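Local coordinates for spore germination protein GerM (Bacillus subtilis subsp. subtilis str. 168, PDB 6GZB), which affects both sporulation and germination by a mechanism still unknown, and carries two GerMN domains in tandem, at residues 49-58 and 68-78; 128-139 and 165-173. All coordinates share one frame; numbering follows the deposited sequence.

Interaction 1 of 2, residues 49-58 and 68-78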
# COMPACT_ATOMS: atom_id res chain seq x y z
N SER A 49 -8.50 10.22 -21.22
CA SER A 49 -9.40 10.02 -22.39
C SER A 49 -9.02 8.74 -23.13
O SER A 49 -9.81 7.79 -23.18
CB SER A 49 -9.32 11.23 -23.33
OG SER A 49 -10.44 11.27 -24.21
N SER A 50 -7.80 8.69 -23.65
CA SER A 50 -7.27 7.45 -24.21
C SER A 50 -6.46 6.66 -23.17
O SER A 50 -5.95 5.58 -23.48
CB SER A 50 -6.40 7.76 -25.43
OG SER A 50 -5.31 8.61 -25.09
N THR A 51 -6.33 7.20 -21.97
CA THR A 51 -5.59 6.54 -20.89
C THR A 51 -6.46 6.37 -19.64
O THR A 51 -7.45 7.08 -19.47
CB THR A 51 -4.31 7.30 -20.48
OG1 THR A 51 -4.65 8.59 -19.95
CG2 THR A 51 -3.37 7.47 -21.67
N VAL A 52 -6.08 5.42 -18.79
CA VAL A 52 -6.69 5.25 -17.48
C VAL A 52 -5.61 5.29 -16.40
O VAL A 52 -4.53 4.71 -16.57
CB VAL A 52 -7.44 3.90 -17.40
CG1 VAL A 52 -8.22 3.79 -16.10
CG2 VAL A 52 -8.37 3.76 -18.58
N MET A 53 -5.87 6.01 -15.32
CA MET A 53 -4.92 6.11 -14.22
C MET A 53 -4.89 4.80 -13.44
O MET A 53 -5.92 4.31 -13.01
CB MET A 53 -5.31 7.27 -13.29
CG MET A 53 -5.24 8.65 -13.93
SD MET A 53 -3.70 8.94 -14.82
CE MET A 53 -2.55 9.17 -13.47
N ARG A 54 -3.71 4.22 -13.28
CA ARG A 54 -3.58 2.89 -12.71
C ARG A 54 -2.46 2.85 -11.67
O ARG A 54 -1.41 3.46 -11.85
CB ARG A 54 -3.29 1.88 -13.83
CG ARG A 54 -3.58 0.44 -13.45
CD ARG A 54 -5.08 0.22 -13.35
NE ARG A 54 -5.69 0.22 -14.68
CZ ARG A 54 -7.00 0.30 -14.90
NH1 ARG A 54 -7.84 0.44 -13.88
NH2 ARG A 54 -7.47 0.23 -16.14
N GLU A 55 -2.67 2.11 -10.59
CA GLU A 55 -1.62 1.90 -9.60
C GLU A 55 -0.56 0.94 -10.15
O GLU A 55 -0.88 -0.17 -10.59
CB GLU A 55 -2.19 1.35 -8.29
CG GLU A 55 -2.98 2.35 -7.45
CD GLU A 55 -3.54 1.74 -6.16
OE1 GLU A 55 -3.20 0.58 -5.81
OE2 GLU A 55 -4.29 2.44 -5.46
N LEU A 56 0.68 1.39 -10.18
CA LEU A 56 1.82 0.50 -10.40
C LEU A 56 2.68 0.48 -9.15
O LEU A 56 3.11 1.53 -8.67
CB LEU A 56 2.65 0.96 -11.60
CG LEU A 56 1.91 1.12 -12.92
CD1 LEU A 56 2.88 1.62 -13.98
CD2 LEU A 56 1.27 -0.19 -13.36
N TYR A 57 2.94 -0.72 -8.63
CA TYR A 57 3.74 -0.85 -7.43
C TYR A 57 5.21 -0.97 -7.79
O TYR A 57 5.73 -2.06 -8.09
CB TYR A 57 3.23 -2.01 -6.55
CG TYR A 57 2.00 -1.60 -5.76
CD1 TYR A 57 0.76 -1.51 -6.38
CD2 TYR A 57 2.11 -1.09 -4.48
CE1 TYR A 57 -0.35 -1.04 -5.71
CE2 TYR A 57 1.01 -0.61 -3.80
CZ TYR A 57 -0.22 -0.57 -4.42
OH TYR A 57 -1.32 -0.08 -3.74
N LEU A 58 5.86 0.18 -7.85
CA LEU A 58 7.25 0.27 -8.25
C LEU A 58 8.15 0.25 -7.02
O LEU A 58 7.67 0.20 -5.89
CB LEU A 58 7.48 1.57 -9.05
CG LEU A 58 6.56 1.75 -10.26
CD1 LEU A 58 6.76 3.12 -10.88
CD2 LEU A 58 6.79 0.65 -11.29
N GLN A 68 2.67 3.96 -7.46
CA GLN A 68 2.65 5.17 -8.26
C GLN A 68 1.53 5.09 -9.27
O GLN A 68 1.48 4.17 -10.09
CB GLN A 68 3.98 5.38 -8.97
CG GLN A 68 5.12 5.73 -8.03
CD GLN A 68 5.05 7.16 -7.56
OE1 GLN A 68 5.42 8.08 -8.28
NE2 GLN A 68 4.54 7.36 -6.34
N THR A 69 0.59 6.04 -9.19
CA THR A 69 -0.59 6.02 -10.05
C THR A 69 -0.30 6.77 -11.34
O THR A 69 0.05 7.95 -11.31
CB THR A 69 -1.82 6.59 -9.34
OG1 THR A 69 -2.27 5.63 -8.36
CG2 THR A 69 -2.95 6.83 -10.33
N LEU A 70 -0.36 6.05 -12.45
CA LEU A 70 0.21 6.51 -13.71
C LEU A 70 -0.75 6.23 -14.87
O LEU A 70 -1.56 5.31 -14.79
CB LEU A 70 1.55 5.83 -13.97
CG LEU A 70 2.66 6.26 -13.02
CD1 LEU A 70 3.86 5.33 -13.14
CD2 LEU A 70 3.04 7.71 -13.28
N PRO A 71 -0.68 7.04 -15.94
CA PRO A 71 -1.60 6.92 -17.07
C PRO A 71 -1.27 5.74 -17.98
O PRO A 71 -0.19 5.70 -18.55
CB PRO A 71 -1.40 8.24 -17.82
CG PRO A 71 -0.00 8.64 -17.52
CD PRO A 71 0.32 8.10 -16.15
N LEU A 72 -2.18 4.78 -18.07
CA LEU A 72 -1.98 3.63 -18.94
C LEU A 72 -3.02 3.64 -20.06
O LEU A 72 -4.18 3.92 -19.82
CB LEU A 72 -2.13 2.33 -18.13
CG LEU A 72 -0.85 1.68 -17.61
CD1 LEU A 72 0.03 2.68 -16.89
CD2 LEU A 72 -1.19 0.51 -16.70
N PRO A 73 -2.61 3.28 -21.28
CA PRO A 73 -3.54 3.22 -22.42
C PRO A 73 -4.74 2.32 -22.15
O PRO A 73 -4.60 1.27 -21.54
CB PRO A 73 -2.69 2.63 -23.55
CG PRO A 73 -1.27 2.76 -23.12
CD PRO A 73 -1.28 2.74 -21.62
N LYS A 74 -5.92 2.73 -22.60
CA LYS A 74 -7.09 1.86 -22.60
C LYS A 74 -6.75 0.49 -23.17
O LYS A 74 -5.99 0.37 -24.13
CB LYS A 74 -8.24 2.49 -23.40
CG LYS A 74 -9.43 2.92 -22.55
CD LYS A 74 -9.35 4.39 -22.17
CE LYS A 74 -10.71 5.05 -22.30
NZ LYS A 74 -10.85 6.25 -21.42
N SER A 75 -7.34 -0.55 -22.59
CA SER A 75 -6.93 -1.91 -22.88
C SER A 75 -8.12 -2.85 -22.69
O SER A 75 -9.04 -2.54 -21.94
CB SER A 75 -5.79 -2.31 -21.95
OG SER A 75 -5.52 -3.70 -22.02
N GLU A 76 -8.07 -4.01 -23.33
CA GLU A 76 -9.07 -5.05 -23.11
C GLU A 76 -8.69 -5.97 -21.95
O GLU A 76 -9.55 -6.63 -21.37
CB GLU A 76 -9.25 -5.87 -24.39
CG GLU A 76 -9.74 -5.04 -25.57
CD GLU A 76 -11.11 -4.42 -25.33
OE1 GLU A 76 -11.86 -4.93 -24.48
OE2 GLU A 76 -11.44 -3.42 -26.00
N SER A 77 -7.41 -5.96 -21.59
CA SER A 77 -6.90 -6.80 -20.52
C SER A 77 -6.04 -5.99 -19.55
O SER A 77 -4.81 -5.95 -19.65
CB SER A 77 -6.10 -7.97 -21.09
OG SER A 77 -5.37 -7.57 -22.24
N THR A 78 -6.73 -5.31 -18.65
CA THR A 78 -6.11 -4.27 -17.82
C THR A 78 -5.16 -4.86 -16.77
O THR A 78 -4.11 -4.28 -16.49
CB THR A 78 -7.18 -3.43 -17.12
OG1 THR A 78 -8.13 -4.29 -16.47
CG2 THR A 78 -7.89 -2.53 -18.13

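Interaction 2 of 2, residues 128-139 and 165-173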
# COMPACT_ATOMS: atom_id res chain seq x y z
N PHE A 128 11.27 -13.93 -16.22
CA PHE A 128 10.84 -13.62 -14.85
C PHE A 128 11.91 -14.00 -13.82
O PHE A 128 11.97 -13.42 -12.74
CB PHE A 128 9.53 -14.36 -14.55
CG PHE A 128 8.97 -14.08 -13.18
CD1 PHE A 128 8.16 -12.98 -12.96
CD2 PHE A 128 9.21 -14.95 -12.12
CE1 PHE A 128 7.61 -12.73 -11.71
CE2 PHE A 128 8.65 -14.72 -10.87
CZ PHE A 128 7.87 -13.61 -10.66
N LYS A 129 12.76 -14.97 -14.18
CA LYS A 129 13.76 -15.47 -13.25
C LYS A 129 14.97 -14.55 -13.13
O LYS A 129 15.77 -14.72 -12.21
CB LYS A 129 14.24 -16.86 -13.68
CG LYS A 129 13.15 -17.92 -13.65
CD LYS A 129 13.73 -19.30 -13.91
CE LYS A 129 12.63 -20.35 -13.93
NZ LYS A 129 12.99 -21.55 -14.73
N ASN A 130 15.08 -13.58 -14.03
CA ASN A 130 16.32 -12.81 -14.17
C ASN A 130 16.37 -11.59 -13.26
O ASN A 130 16.69 -10.50 -13.71
CB ASN A 130 16.51 -12.35 -15.61
CG ASN A 130 16.67 -13.50 -16.58
OD1 ASN A 130 17.11 -14.59 -16.20
ND2 ASN A 130 16.29 -13.27 -17.83
N TYR A 131 16.09 -11.78 -11.98
CA TYR A 131 16.15 -10.70 -11.00
C TYR A 131 17.25 -10.97 -9.98
O TYR A 131 17.70 -12.10 -9.84
CB TYR A 131 14.80 -10.55 -10.31
CG TYR A 131 14.34 -11.78 -9.55
CD1 TYR A 131 14.76 -12.01 -8.26
CD2 TYR A 131 13.48 -12.69 -10.13
CE1 TYR A 131 14.32 -13.12 -7.55
CE2 TYR A 131 13.04 -13.80 -9.44
CZ TYR A 131 13.50 -14.03 -8.16
OH TYR A 131 13.09 -15.14 -7.45
N LYS A 132 17.65 -9.94 -9.25
CA LYS A 132 18.59 -10.10 -8.14
C LYS A 132 17.90 -10.63 -6.89
O LYS A 132 16.77 -10.24 -6.59
CB LYS A 132 19.26 -8.77 -7.82
CG LYS A 132 20.19 -8.27 -8.92
CD LYS A 132 20.86 -6.96 -8.52
CE LYS A 132 21.87 -6.52 -9.57
NZ LYS A 132 21.80 -5.05 -9.85
N LYS A 133 18.59 -11.47 -6.14
CA LYS A 133 18.02 -12.13 -4.97
C LYS A 133 17.43 -11.11 -4.00
O LYS A 133 16.38 -11.34 -3.39
CB LYS A 133 19.10 -12.94 -4.26
CG LYS A 133 18.58 -13.88 -3.19
CD LYS A 133 19.63 -14.91 -2.80
CE LYS A 133 20.31 -14.57 -1.49
NZ LYS A 133 19.49 -15.02 -0.33
N GLU A 134 18.09 -9.97 -3.88
CA GLU A 134 17.70 -8.93 -2.95
C GLU A 134 16.30 -8.37 -3.24
O GLU A 134 15.68 -7.77 -2.37
CB GLU A 134 18.72 -7.79 -3.02
CG GLU A 134 20.11 -8.16 -2.49
CD GLU A 134 20.87 -9.12 -3.39
OE1 GLU A 134 20.86 -8.93 -4.63
OE2 GLU A 134 21.48 -10.07 -2.86
N ASP A 135 15.83 -8.53 -4.47
CA ASP A 135 14.54 -7.98 -4.88
C ASP A 135 13.39 -9.00 -4.81
O ASP A 135 12.26 -8.69 -5.16
CB ASP A 135 14.64 -7.43 -6.30
CG ASP A 135 15.46 -6.14 -6.38
OD1 ASP A 135 15.57 -5.43 -5.35
OD2 ASP A 135 16.02 -5.86 -7.46
N GLU A 136 13.69 -10.21 -4.34
CA GLU A 136 12.75 -11.32 -4.47
C GLU A 136 11.38 -11.03 -3.84
O GLU A 136 10.35 -11.20 -4.49
CB GLU A 136 13.34 -12.57 -3.84
CG GLU A 136 12.55 -13.83 -4.13
CD GLU A 136 13.41 -15.07 -4.03
OE1 GLU A 136 13.56 -15.61 -2.91
OE2 GLU A 136 13.93 -15.50 -5.08
N GLN A 137 11.38 -10.58 -2.59
CA GLN A 137 10.14 -10.27 -1.90
C GLN A 137 9.45 -9.05 -2.51
O GLN A 137 8.24 -8.99 -2.56
CB GLN A 137 10.39 -10.00 -0.41
CG GLN A 137 10.57 -11.25 0.43
CD GLN A 137 9.94 -11.12 1.79
OE1 GLN A 137 8.76 -11.45 1.98
NE2 GLN A 137 10.69 -10.59 2.74
N LYS A 138 10.24 -8.09 -2.98
CA LYS A 138 9.68 -6.91 -3.63
C LYS A 138 8.84 -7.29 -4.83
O LYS A 138 7.74 -6.77 -5.02
CB LYS A 138 10.80 -5.97 -4.08
CG LYS A 138 11.68 -5.44 -2.96
CD LYS A 138 12.75 -4.50 -3.49
CE LYS A 138 13.93 -4.42 -2.54
NZ LYS A 138 13.56 -3.98 -1.18
N ILE A 139 9.37 -8.20 -5.64
CA ILE A 139 8.67 -8.64 -6.85
C ILE A 139 7.33 -9.30 -6.52
O ILE A 139 6.31 -8.98 -7.13
CB ILE A 139 9.56 -9.58 -7.67
CG1 ILE A 139 10.67 -8.78 -8.35
CG2 ILE A 139 8.75 -10.35 -8.70
CD1 ILE A 139 11.87 -9.61 -8.75
N LEU A 165 4.23 -21.82 -8.96
CA LEU A 165 5.28 -21.43 -8.04
C LEU A 165 4.82 -21.61 -6.59
O LEU A 165 3.95 -20.89 -6.11
CB LEU A 165 5.67 -19.96 -8.25
CG LEU A 165 6.34 -19.57 -9.56
CD1 LEU A 165 7.05 -18.24 -9.38
CD2 LEU A 165 7.31 -20.64 -10.04
N LYS A 166 5.47 -22.53 -5.89
CA LYS A 166 5.33 -22.63 -4.44
C LYS A 166 6.45 -21.86 -3.75
O LYS A 166 6.36 -21.55 -2.57
CB LYS A 166 5.37 -24.10 -4.01
CG LYS A 166 4.17 -24.91 -4.46
CD LYS A 166 4.48 -26.40 -4.52
CE LYS A 166 4.52 -27.02 -3.13
NZ LYS A 166 5.07 -28.40 -3.16
N GLU A 167 7.51 -21.56 -4.49
CA GLU A 167 8.54 -20.65 -4.01
C GLU A 167 9.12 -19.84 -5.16
O GLU A 167 8.96 -20.20 -6.31
CB GLU A 167 9.64 -21.43 -3.31
CG GLU A 167 10.39 -22.39 -4.21
CD GLU A 167 11.39 -23.24 -3.45
OE1 GLU A 167 11.19 -23.45 -2.23
OE2 GLU A 167 12.37 -23.71 -4.06
N MET A 168 9.75 -18.71 -4.83
CA MET A 168 10.40 -17.91 -5.86
C MET A 168 11.71 -18.58 -6.28
O MET A 168 12.37 -19.19 -5.46
CB MET A 168 10.66 -16.49 -5.34
CG MET A 168 9.41 -15.63 -5.23
SD MET A 168 8.70 -15.20 -6.84
CE MET A 168 9.78 -13.87 -7.35
N PRO A 169 12.05 -18.50 -7.57
CA PRO A 169 13.08 -19.35 -8.15
C PRO A 169 14.49 -19.05 -7.67
O PRO A 169 15.29 -19.96 -7.49
CB PRO A 169 12.96 -19.08 -9.66
CG PRO A 169 12.24 -17.78 -9.76
CD PRO A 169 11.31 -17.75 -8.59
N VAL A 170 14.83 -17.77 -7.49
CA VAL A 170 16.22 -17.39 -7.28
C VAL A 170 16.68 -17.67 -5.85
O VAL A 170 17.75 -18.22 -5.63
CB VAL A 170 16.46 -15.91 -7.63
CG1 VAL A 170 17.85 -15.47 -7.19
CG2 VAL A 170 16.26 -15.69 -9.12
N GLY A 171 15.85 -17.30 -4.88
CA GLY A 171 16.24 -17.38 -3.47
C GLY A 171 15.33 -18.27 -2.63
O GLY A 171 15.57 -18.44 -1.45
N GLY A 172 14.26 -18.78 -3.23
CA GLY A 172 13.45 -19.79 -2.55
C GLY A 172 12.41 -19.24 -1.58
O GLY A 172 11.85 -19.98 -0.79
N THR A 173 12.14 -17.94 -1.64
CA THR A 173 11.10 -17.35 -0.80
C THR A 173 9.77 -18.05 -1.03
O THR A 173 9.29 -18.11 -2.16
CB THR A 173 10.92 -15.85 -1.10
OG1 THR A 173 12.16 -15.17 -0.91
CG2 THR A 173 9.85 -15.24 -0.19

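Interaction 1 of 2, residues 49-58 and 68-78
The guanidinium of Arg-54 meets Thr-78 obliquely, NH2 lying 3.4 Å from its CG2, while CG1 of Val-52, from the same strand, sits over the rim of one face. The arginine chain gets there by bending at chi2 and chi3, and its CB rests on Leu-72 CD2 at 3.8 Å. Beneath these side chains runs a regular antiparallel ladder: the hydrogen-bonded pairs Val-52/Leu-72, Arg-54/Leu-70 and Leu-56/Gln-68 each exchange two backbone bonds, from 2.6 Å for Val-52 N to Leu-72 O upward. Leu-56 and Leu-70 continue the Arg-54 side, crossing at about a right angle. On the other side Met-53 folds back across the neighbouring strand, its SD 3.8 Å from Pro-71 CB and its CE 3.6 Å from Thr-69 O. With an alanine here the sulfur and methyl go, which is likely to uncover Pro-71 CB and leave a gap beside Thr-69 that the remaining CB only partly fills. Past the strand ends, Lys-74 NZ donates to Ser-49 O (2.6 Å) from above the carbonyl plane, although Ser-49 is poorly ordered. The two strands form the beta hairpin 51-60/65-73: Gln-81 of helix 78-84 touches Leu-72, Thr-69 OG1 bonds Val-336 O, and strand 100-101 pairs along the other edge of 51-60.

Interaction 2 of 2, residues 128-139 and 165-173
Glu-136 and Thr-173 have antiparallel side chains, each reaching past the other, which brings the carboxylate against the turn at 171-173. With CG anti to the backbone N (chi1 -170°), the glutamate reaches out from the start of its helix and is gripped at both oxygens. Glu-136 OE1 accepts from Thr-173 OG1 at 2.5 Å and from Thr-173 N at 3.0 Å, the latter from above the carboxylate plane. Glu-136 OE2 offers its syn lone pair to Gly-171 N (2.6 Å) and is met on its anti side by Tyr-131 OH. While donating to Glu-136, Tyr-131 OH accepts from Val-170 N at 3.2 Å, a pair of bonds that limits how far the phenol can turn. Val-170 runs antiparallel to the tyrosine side chain and lays CG2 over one face of the Tyr-131 ring, 3.6 Å from the centroid, a CH-pi contact. Met-168 passes alongside Glu-136 in the opposite sense, then doubles back through its last two torsions to put SD at the edge of the Phe-128 ring, a Met-aromatic contact, with CE 3.9 Å from Ile-139 CG2. Four donors meet the carboxylate of buried Glu-136, which would be expected to stabilise its charge. The contact joins the N-terminal end of helix 136-147 to the loop following strand 163-164; behind it Phe-128 stacks on Phe-124 and touches Ile-160 of strand 155-160.

Along the chain the two contacts come in series: both segments of interaction 1 precede those of interaction 2. Their centres are 25 Å apart and their nearest atoms about 6 Å, so they do not touch. Helix 136-147 relates them: its first turn supplies Glu-136 to interaction 2, while farther along Ser-142, Thr-146 and Trp-145 meet Tyr-57 on the strand of interaction 1. The hairpin belongs to the three-stranded antiparallel sheet, whereas segment 165-173 follows the last strand of the separate four-stranded mixed sheet. One helix thus touches both the hairpin and the loop leaving the mixed sheet, consistent with both belonging to the N-terminal GerMN unit.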